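Local coordinates for Lmo0131 protein (Listeria monocytogenes, PDB 4Q6J) that probably acts as a cyclic-di-GMP phosphodiesterase of the EAL family, although its function has not been established, at residues Asp13-Asn18 with Val42-Ala47; Ile90-Pro95 with Glu120-Glu125; Ile137-Leu142 with Ser169-Ile174. All blocks are in the same frame, centred on the assembly; numbering follows the deposited sequence. Where two conformers were deposited one is given.

Interaction 1. Residues Asp13-Asn18 with Val42-Ala47; sequences DAIRRN and VRLKTA
The last turn of helix 8-16 lies against the outgoing end of strand 35-45, where the two backbones come closest at Ala14 and Thr46, with CA atoms 5.3 Å apart. Ala14 points its CB toward the strand, and this methyl meets Leu44, Lys45 and Thr46. Ala14 CB lies 3.7 Å from the carbonyl oxygen Lys45 O, while Thr46 adds its methyl, CG2, from the loop beyond the strand. Alanine suits the place because a single methyl lets the helix backbone come this close to the strand.

Leu44 reaches back across the gap with both of its branches. Its CG lies anti to the backbone N (chi1 179°), which places Leu44 CD1 3.9 Å from Ala14 CB and Leu44 CD2 4.0 Å from Ile15 CG1. The Ile15 and Leu44 side chains cross at about a right angle, branch against branch. Ile15 also packs on helix 53-62 and Tyr20.

Thr46 divides its labour: the methyl faces Ala14, whereas OG1, placed between the backbone N and the carbonyl carbon, is hydrogen-bonded to Glu10, Thr48 and Thr49. At the solvent side a water bridges Lys45 O and, weakly, Arg17 NH1. The Arg17 guanidinium also forms a poorly aligned salt bridge, with Arg17 NH2 2.7 Å from Asp13 OD2, that holds for one of two Asp13 conformers. The helix ends just beyond in a Schellman motif, where Asn18 takes positive phi.

No direct hydrogen bond joins the segments, so helix and strand are held by buried aliphatic packing, while the threonine hydroxyl fixes the strand's exit and charged groups stay at the margin.

Interaction 2. Residues Ile90-Pro95 with Glu120-Glu125; sequences ISINIP and ECLEIE. With EDO (1,2-ethanediol), chain N.
Ser91 and Glu123 face each other on neighbouring parallel strands, their CA atoms 4.3 Å apart and their side chains on one face of the sheet. The extended Glu123 chain (CG anti to the backbone N, chi1 168°) runs past the serine, with Glu123 CG 3.7 Å from Ser91 CB. One water lies within hydrogen-bonding distance of Ser91 OG, Glu123 OE2 and, at 3.3 Å, Glu125 OE1, and can donate to two of them at a time. Glu123 OE2 is also bonded to Ser153, and Glu123 OE1 accepts from O1 of an ethanediol (2.6 Å), probably from the crystallisation liquor, which Lys27 also binds. Two residues further along that face, Asn93 and Glu125 lie side by side pointing the same way, amide and carboxylate planes 73° apart.

The opposite face is aliphatic. Ile94 CD1 meets Ile124 CG2 at 3.8 Å, the chains slanting across each other, and Ile92 touches Leu122, beneath helices 66-83 and 102-115. Five backbone hydrogen bonds lock this register.

Polar residues inward, branched aliphatics outward under helices: this is the parallel-strand core of an EAL-type TIM barrel, whose acidic interior, with Glu39 packed on Ser91 and Glu125, is probably the metal-binding active site, as in relatives.

Interaction 3. Residues Ile137-Leu142 with Ser169-Ile174; sequences IADKNL and SLPIDI
In this TIM-like barrel, helix 136-146 packs on the turn that leads from the next helix, 163-169, into strand 174-177. Leu170, the first residue to leave helical geometry, pushes CD2 against the helix, with Leu170 CD2 3.9 Å from Ala138 CB and 3.6 Å from Asp139 N. The small Ala138 side chain leaves room for it. Leu142 CD1 closes on the same CD2 one turn later, also at 3.9 Å.

Pro171 follows at the centre of an inverse gamma turn, whose Ile172 N to Leu170 O bond is weak. The ring CG rests 3.6 Å from Leu142 CB, and its CD edge lies 3.4 Å from Asp139 OD1. A proline suits the spot: its rigid ring fills the groove between Asp139 and Leu142, and it has no N-H to satisfy.

With chi1 -174°, the Asp139 carboxylate swings over beside Ser169 O. Two acceptors would not pair directly, and a water donates to both, 2.7 Å from Asp139 OD2 and 2.8 Å from Ser169 O. The same OD2 forms a salt bridge with Arg143 on the following turn of the helix.

On the side toward the sheet, Leu142 and Leu170 both settle on Ile126 of strand 122-127. Leu142 also reaches Val152 of strand 151-154 and Met105 of helix 102-115, while Lys146 grips Pro171 O and Asp173, anchoring the chain as it enters strand 174-177.

The three contacts follow one another along the chain, none crossing or enclosing another. Interaction 1 brackets the antiparallel pair of strands 20-29 and 35-45, tying the first helix to the hairpin's far end. Strand 35-45 then lies beside strand 89-95, where interaction 2 closes a right-handed beta-alpha-beta crossover around helices 96-99 and 102-115. From strand 122-127 the chain enters helix 136-146, and interaction 3 closes over strand 151-154 and helix 163-169. Interactions 2 and 3 touch, Glu123 OE1 lying 3.4 Å from Ile174 CD1, whereas interactions 1 and 3 stay about 17 Å apart at their nearest atoms. Together they join hairpin, barrel strands and outer helices.

Interaction 1. Residues Asp13-Asn18 with Val42-Ala47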
loop_
_atom_site.group_PDB
_atom_site.type_symbol
_atom_site.label_atom_id
_atom_site.label_comp_id
_atom_site.label_asym_id
_atom_site.label_seq_id
_atom_site.Cartn_x
_atom_site.Cartn_y
_atom_site.Cartn_z
ATOM N N ASP B 13 6.855 28.068 -4.902
ATOM C CA ASP B 13 6.583 29.250 -5.707
ATOM C C ASP B 13 6.589 28.928 -7.200
ATOM O O ASP B 13 5.854 29.542 -7.968
ATOM C CB ASP B 13 7.542 30.387 -5.386
ATOM C CG ASP B 13 6.938 31.749 -5.687
ATOM O OD1 ASP B 13 5.715 31.814 -5.964
ATOM O OD2 ASP B 13 7.678 32.754 -5.633
ATOM N N ALA B 14 7.397 27.956 -7.614
ATOM C CA ALA B 14 7.394 27.554 -9.017
ATOM C C ALA B 14 6.069 26.867 -9.387
ATOM O O ALA B 14 5.488 27.108 -10.415
ATOM C CB ALA B 14 8.566 26.669 -9.308
ATOM N N ILE B 15 5.588 26.010 -8.516
ATOM C CA ILE B 15 4.293 25.383 -8.694
ATOM C C ILE B 15 3.135 26.411 -8.773
ATOM O O ILE B 15 2.170 26.231 -9.516
ATOM C CB ILE B 15 4.058 24.428 -7.543
ATOM C CG1 ILE B 15 4.879 23.172 -7.732
ATOM C CG2 ILE B 15 2.638 24.065 -7.448
ATOM C CD1 ILE B 15 4.955 22.382 -6.508
ATOM N N ARG B 16 3.235 27.492 -8.010
ATOM C CA ARG B 16 2.240 28.575 -8.062
ATOM C C ARG B 16 2.315 29.408 -9.345
ATOM O O ARG B 16 1.291 29.853 -9.864
ATOM C CB ARG B 16 2.362 29.483 -6.839
ATOM C CG ARG B 16 1.932 28.792 -5.564
ATOM C CD ARG B 16 1.262 29.740 -4.594
ATOM N NE ARG B 16 0.960 29.084 -3.327
ATOM C CZ ARG B 16 1.835 28.959 -2.342
ATOM N NH1 ARG B 16 3.063 29.431 -2.492
ATOM N NH2 ARG B 16 1.491 28.365 -1.215
ATOM N N ARG B 17 3.529 29.615 -9.849
ATOM C CA ARG B 17 3.717 30.222 -11.158
ATOM C C ARG B 17 3.267 29.299 -12.307
ATOM O O ARG B 17 3.320 29.703 -13.464
ATOM C CB ARG B 17 5.180 30.611 -11.373
ATOM C CG ARG B 17 5.764 31.552 -10.328
ATOM C CD ARG B 17 7.304 31.506 -10.357
ATOM N NE ARG B 17 7.961 32.024 -9.146
ATOM C CZ ARG B 17 9.000 31.439 -8.544
ATOM N NH1 ARG B 17 9.502 30.306 -9.030
ATOM N NH2 ARG B 17 9.539 31.983 -7.456
ATOM N N ASN B 18 2.820 28.081 -11.993
ATOM C CA ASN B 18 2.532 27.057 -13.008
ATOM C C ASN B 18 3.700 26.929 -13.960
ATOM O O ASN B 18 3.558 26.884 -15.189
ATOM C CB ASN B 18 1.244 27.345 -13.780
ATOM C CG ASN B 18 0.056 26.588 -13.219
ATOM O OD1 ASN B 18 0.166 25.409 -12.877
ATOM N ND2 ASN B 18 -1.081 27.265 -13.105
ATOM N N VAL B 42 6.797 15.546 -17.699
ATOM C CA VAL B 42 6.730 16.875 -17.090
ATOM C C VAL B 42 7.967 17.188 -16.239
ATOM O O VAL B 42 8.549 16.306 -15.611
ATOM C CB VAL B 42 5.441 17.085 -16.255
ATOM C CG1 VAL B 42 5.600 16.518 -14.849
ATOM C CG2 VAL B 42 5.058 18.549 -16.217
ATOM N N ARG B 43 8.372 18.455 -16.260
ATOM C CA ARG B 43 9.454 18.966 -15.441
ATOM C C ARG B 43 8.951 20.218 -14.771
ATOM O O ARG B 43 8.036 20.869 -15.272
ATOM C CB ARG B 43 10.662 19.341 -16.301
ATOM C CG ARG B 43 11.285 18.203 -17.074
ATOM C CD ARG B 43 11.474 17.075 -16.151
ATOM N NE ARG B 43 12.248 15.961 -16.663
ATOM C CZ ARG B 43 11.844 14.704 -16.587
ATOM N NH1 ARG B 43 10.663 14.443 -16.062
ATOM N NH2 ARG B 43 12.612 13.714 -17.045
ATOM N N LEU B 44 9.552 20.564 -13.641
ATOM C CA LEU B 44 9.235 21.819 -12.989
ATOM C C LEU B 44 10.479 22.671 -13.089
ATOM O O LEU B 44 11.555 22.265 -12.652
ATOM C CB LEU B 44 8.861 21.624 -11.521
ATOM C CG LEU B 44 8.536 22.895 -10.721
ATOM C CD1 LEU B 44 7.197 23.477 -11.125
ATOM C CD2 LEU B 44 8.592 22.613 -9.240
ATOM N N LYS B 45 10.349 23.845 -13.684
ATOM C CA LYS B 45 11.473 24.749 -13.778
ATOM C C LYS B 45 11.363 25.695 -12.605
ATOM O O LYS B 45 10.378 26.420 -12.506
ATOM C CB LYS B 45 11.446 25.534 -15.098
ATOM C CG LYS B 45 12.814 26.098 -15.435
ATOM C CD LYS B 45 12.752 27.289 -16.352
ATOM C CE LYS B 45 14.067 27.511 -17.128
ATOM N NZ LYS B 45 15.227 27.917 -16.293
ATOM N N THR B 46 12.361 25.679 -11.720
ATOM C CA THR B 46 12.411 26.622 -10.590
ATOM C C THR B 46 13.416 27.731 -10.862
ATOM O O THR B 46 13.861 27.915 -11.990
ATOM C CB THR B 46 12.816 25.941 -9.293
ATOM O OG1 THR B 46 14.232 25.727 -9.309
ATOM C CG2 THR B 46 12.059 24.606 -9.113
ATOM N N ALA B 47 13.776 28.464 -9.818
ATOM C CA ALA B 47 14.671 29.592 -9.977
ATOM C C ALA B 47 16.055 29.106 -10.351
ATOM O O ALA B 47 16.717 29.683 -11.205
ATOM C CB ALA B 47 14.725 30.411 -8.701
HETATM O O HOH W 1 10.549 29.585 -12.088
#

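Interaction 2. Residues Ile90-Pro95 with Glu120-Glu125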
loop_
_atom_site.group_PDB
_atom_site.type_symbol
_atom_site.label_atom_id
_atom_site.label_comp_id
_atom_site.label_asym_id
_atom_site.label_seq_id
_atom_site.Cartn_x
_atom_site.Cartn_y
_atom_site.Cartn_z
ATOM N N ILE B 90 2.864 11.485 -29.377
ATOM C CA ILE B 90 3.357 11.956 -28.087
ATOM C C ILE B 90 2.442 11.431 -26.992
ATOM O O ILE B 90 1.230 11.564 -27.086
ATOM C CB ILE B 90 3.445 13.498 -28.017
ATOM C CG1 ILE B 90 4.422 14.020 -29.082
ATOM C CG2 ILE B 90 3.860 13.947 -26.607
ATOM C CD1 ILE B 90 4.673 15.500 -29.037
ATOM N N SER B 91 3.026 10.818 -25.966
ATOM C CA SER B 91 2.236 10.339 -24.819
ATOM C C SER B 91 2.203 11.337 -23.664
ATOM O O SER B 91 3.136 12.125 -23.501
ATOM C CB SER B 91 2.740 8.990 -24.306
ATOM O OG SER B 91 4.035 9.120 -23.798
ATOM N N ILE B 92 1.123 11.291 -22.878
ATOM C CA ILE B 92 1.035 12.006 -21.608
ATOM C C ILE B 92 0.696 11.035 -20.489
ATOM O O ILE B 92 -0.094 10.112 -20.670
ATOM C CB ILE B 92 -0.023 13.139 -21.607
ATOM C CG1 ILE B 92 -1.417 12.588 -21.860
ATOM C CG2 ILE B 92 0.317 14.208 -22.634
ATOM C CD1 ILE B 92 -2.437 13.674 -22.067
ATOM N N ASN B 93 1.307 11.262 -19.336
ATOM C CA ASN B 93 1.085 10.428 -18.181
ATOM C C ASN B 93 -0.135 10.903 -17.453
ATOM O O ASN B 93 -0.200 12.057 -17.029
ATOM C CB ASN B 93 2.298 10.497 -17.259
ATOM C CG ASN B 93 3.503 9.857 -17.871
ATOM O OD1 ASN B 93 3.387 9.022 -18.766
ATOM N ND2 ASN B 93 4.666 10.245 -17.418
ATOM N N ILE B 94 -1.115 10.026 -17.315
ATOM C CA ILE B 94 -2.286 10.355 -16.535
ATOM C C ILE B 94 -2.454 9.287 -15.476
ATOM O O ILE B 94 -2.566 8.110 -15.783
ATOM C CB ILE B 94 -3.538 10.406 -17.390
ATOM C CG1 ILE B 94 -3.374 11.472 -18.471
ATOM C CG2 ILE B 94 -4.748 10.733 -16.533
ATOM C CD1 ILE B 94 -4.497 11.526 -19.418
ATOM N N PRO B 95 -2.425 9.694 -14.212
ATOM C CA PRO B 95 -2.623 8.804 -13.068
ATOM C C PRO B 95 -3.928 8.030 -13.163
ATOM O O PRO B 95 -4.928 8.562 -13.639
ATOM C CB PRO B 95 -2.699 9.778 -11.893
ATOM C CG PRO B 95 -1.976 10.977 -12.336
ATOM C CD PRO B 95 -2.233 11.091 -13.801
ATOM N N GLU B 120 -4.946 10.360 -33.503
ATOM C CA GLU B 120 -4.219 9.105 -33.570
ATOM C C GLU B 120 -2.747 9.212 -33.091
ATOM O O GLU B 120 -2.086 8.192 -32.847
ATOM C CB GLU B 120 -4.302 8.515 -34.987
ATOM C CG GLU B 120 -3.315 9.063 -36.016
ATOM C CD GLU B 120 -3.737 10.385 -36.654
ATOM O OE1 GLU B 120 -4.835 10.869 -36.342
ATOM O OE2 GLU B 120 -2.961 10.948 -37.463
ATOM N N CYS B 121 -2.247 10.439 -32.948
ATOM C CA CYS B 121 -0.882 10.666 -32.509
ATOM C C CYS B 121 -0.774 10.986 -31.022
ATOM O O CYS B 121 0.298 11.319 -30.545
ATOM C CB CYS B 121 -0.275 11.788 -33.306
ATOM S SG CYS B 121 -0.131 11.362 -35.031
ATOM N N LEU B 122 -1.886 10.921 -30.295
ATOM C CA LEU B 122 -1.829 11.040 -28.834
ATOM C C LEU B 122 -1.951 9.669 -28.219
ATOM O O LEU B 122 -2.735 8.854 -28.676
ATOM C CB LEU B 122 -2.907 11.973 -28.244
ATOM C CG LEU B 122 -2.952 12.149 -26.713
ATOM C CD1 LEU B 122 -1.949 13.181 -26.281
ATOM C CD2 LEU B 122 -4.338 12.558 -26.294
ATOM N N GLU B 123 -1.164 9.461 -27.160
ATOM C CA GLU B 123 -1.203 8.266 -26.331
ATOM C C GLU B 123 -1.419 8.688 -24.863
ATOM O O GLU B 123 -0.689 9.514 -24.341
ATOM C CB GLU B 123 0.110 7.500 -26.495
ATOM C CG GLU B 123 0.321 6.399 -25.497
ATOM C CD GLU B 123 1.657 5.665 -25.749
ATOM O OE1 GLU B 123 1.952 5.403 -26.931
ATOM O OE2 GLU B 123 2.415 5.371 -24.796
ATOM N N ILE B 124 -2.461 8.151 -24.239
ATOM C CA ILE B 124 -2.639 8.278 -22.799
ATOM C C ILE B 124 -1.909 7.127 -22.156
ATOM O O ILE B 124 -2.234 5.979 -22.406
ATOM C CB ILE B 124 -4.114 8.204 -22.391
ATOM C CG1 ILE B 124 -4.868 9.454 -22.854
ATOM C CG2 ILE B 124 -4.258 8.014 -20.884
ATOM C CD1 ILE B 124 -6.358 9.408 -22.580
ATOM N N GLU B 125 -0.902 7.456 -21.351
ATOM C CA GLU B 125 -0.123 6.470 -20.630
ATOM C C GLU B 125 -0.566 6.440 -19.170
ATOM O O GLU B 125 -0.410 7.411 -18.437
ATOM C CB GLU B 125 1.368 6.763 -20.729
ATOM C CG GLU B 125 2.144 5.912 -19.763
ATOM C CD GLU B 125 3.637 6.074 -19.869
ATOM O OE1 GLU B 125 4.124 6.642 -20.846
ATOM O OE2 GLU B 125 4.347 5.612 -18.959
HETATM C C1 EDO N . 4.155 3.041 -28.470
HETATM O O1 EDO N . 4.028 3.849 -27.290
HETATM C C2 EDO N . 4.991 3.741 -29.528
HETATM O O2 EDO N . 6.357 3.824 -29.108
HETATM O O HOH W 2 4.927 6.427 -24.035
#

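Interaction 3. Residues Ile137-Leu142 with Ser169-Ile174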
loop_
_atom_site.group_PDB
_atom_site.type_symbol
_atom_site.label_atom_id
_atom_site.label_comp_id
_atom_site.label_asym_id
_atom_site.label_seq_id
_atom_site.Cartn_x
_atom_site.Cartn_y
_atom_site.Cartn_z
ATOM N N ILE B 137 -15.559 1.920 -14.860
ATOM C CA ILE B 137 -15.635 3.355 -15.155
ATOM C C ILE B 137 -14.409 3.795 -15.946
ATOM O O ILE B 137 -14.528 4.478 -16.958
ATOM C CB ILE B 137 -15.712 4.235 -13.899
ATOM C CG1 ILE B 137 -16.758 3.695 -12.931
ATOM C CG2 ILE B 137 -16.073 5.652 -14.272
ATOM C CD1 ILE B 137 -18.163 3.872 -13.419
ATOM N N ALA B 138 -13.231 3.400 -15.483
ATOM C CA ALA B 138 -12.009 3.674 -16.207
ATOM C C ALA B 138 -12.119 3.155 -17.650
ATOM O O ALA B 138 -11.793 3.859 -18.595
ATOM C CB ALA B 138 -10.869 3.038 -15.499
ATOM N N ASP B 139 -12.587 1.919 -17.797
ATOM C CA ASP B 139 -12.751 1.267 -19.085
ATOM C C ASP B 139 -13.591 2.143 -20.003
ATOM O O ASP B 139 -13.180 2.463 -21.104
ATOM C CB ASP B 139 -13.424 -0.077 -18.847
ATOM C CG ASP B 139 -13.514 -0.915 -20.083
ATOM O OD1 ASP B 139 -12.813 -0.604 -21.073
ATOM O OD2 ASP B 139 -14.286 -1.903 -20.044
ATOM N N LYS B 140 -14.750 2.570 -19.508
ATOM C CA LYS B 140 -15.627 3.505 -20.232
ATOM C C LYS B 140 -15.039 4.880 -20.583
ATOM O O LYS B 140 -15.216 5.361 -21.684
ATOM C CB LYS B 140 -16.928 3.695 -19.451
ATOM C CG LYS B 140 -17.979 4.512 -20.189
ATOM C CD LYS B 140 -19.386 4.056 -19.830
ATOM C CE LYS B 140 -20.399 4.477 -20.900
ATOM N NZ LYS B 140 -20.290 3.717 -22.198
ATOM N N ASN B 141 -14.360 5.496 -19.627
ATOM C CA ASN B 141 -13.632 6.746 -19.825
ATOM C C ASN B 141 -12.652 6.660 -20.991
ATOM O O ASN B 141 -12.639 7.516 -21.864
ATOM C CB ASN B 141 -12.890 7.143 -18.539
ATOM C CG ASN B 141 -13.809 7.713 -17.513
ATOM O OD1 ASN B 141 -14.924 8.060 -17.829
ATOM N ND2 ASN B 141 -13.358 7.818 -16.284
ATOM N N LEU B 142 -11.858 5.593 -20.979
ATOM C CA LEU B 142 -10.885 5.323 -22.010
ATOM C C LEU B 142 -11.578 5.081 -23.329
ATOM O O LEU B 142 -11.201 5.669 -24.328
ATOM C CB LEU B 142 -10.030 4.126 -21.617
ATOM C CG LEU B 142 -9.139 4.450 -20.425
ATOM C CD1 LEU B 142 -8.519 3.216 -19.854
ATOM C CD2 LEU B 142 -8.088 5.441 -20.849
ATOM N N SER B 169 -8.914 -5.846 -18.206
ATOM C CA SER B 169 -10.148 -5.085 -18.151
ATOM C C SER B 169 -10.114 -3.620 -18.627
ATOM O O SER B 169 -11.118 -2.910 -18.516
ATOM C CB SER B 169 -10.738 -5.188 -16.752
ATOM O OG SER B 169 -10.775 -6.544 -16.344
ATOM N N LEU B 170 -8.979 -3.171 -19.156
ATOM C CA LEU B 170 -8.903 -1.860 -19.797
ATOM C C LEU B 170 -8.574 -2.016 -21.288
ATOM O O LEU B 170 -8.074 -3.062 -21.701
ATOM C CB LEU B 170 -7.865 -0.991 -19.090
ATOM C CG LEU B 170 -8.234 -0.626 -17.660
ATOM C CD1 LEU B 170 -7.148 0.231 -17.109
ATOM C CD2 LEU B 170 -9.546 0.090 -17.670
ATOM N N PRO B 171 -8.867 -0.993 -22.107
ATOM C CA PRO B 171 -8.650 -1.150 -23.550
ATOM C C PRO B 171 -7.227 -0.732 -23.988
ATOM O O PRO B 171 -7.020 0.165 -24.774
ATOM C CB PRO B 171 -9.731 -0.254 -24.149
ATOM C CG PRO B 171 -9.800 0.853 -23.215
ATOM C CD PRO B 171 -9.605 0.245 -21.816
ATOM N N ILE B 172 -6.248 -1.456 -23.469
ATOM C CA ILE B 172 -4.841 -1.144 -23.642
ATOM C C ILE B 172 -4.323 -1.469 -25.054
ATOM O O ILE B 172 -4.591 -2.542 -25.591
ATOM C CB ILE B 172 -3.998 -1.911 -22.591
ATOM C CG1 ILE B 172 -4.549 -1.709 -21.180
ATOM C CG2 ILE B 172 -2.567 -1.488 -22.655
ATOM C CD1 ILE B 172 -4.707 -0.284 -20.818
ATOM N N ASP B 173 -3.594 -0.518 -25.649
ATOM C CA ASP B 173 -2.924 -0.687 -26.944
ATOM C C ASP B 173 -1.429 -1.011 -26.778
ATOM O O ASP B 173 -0.860 -1.767 -27.554
ATOM C CB ASP B 173 -3.003 0.595 -27.787
ATOM C CG ASP B 173 -4.416 1.001 -28.127
ATOM O OD1 ASP B 173 -5.117 0.207 -28.783
ATOM O OD2 ASP B 173 -4.816 2.116 -27.760
ATOM N N ILE B 174 -0.787 -0.401 -25.793
ATOM C CA ILE B 174 0.659 -0.525 -25.633
ATOM C C ILE B 174 1.019 -0.836 -24.177
ATOM O O ILE B 174 0.553 -0.186 -23.243
ATOM C CB ILE B 174 1.393 0.763 -26.088
ATOM C CG1 ILE B 174 1.243 0.983 -27.594
ATOM C CG2 ILE B 174 2.855 0.738 -25.698
ATOM C CD1 ILE B 174 0.736 2.353 -27.913
HETATM O O HOH W 3 -13.801 -3.516 -17.956
#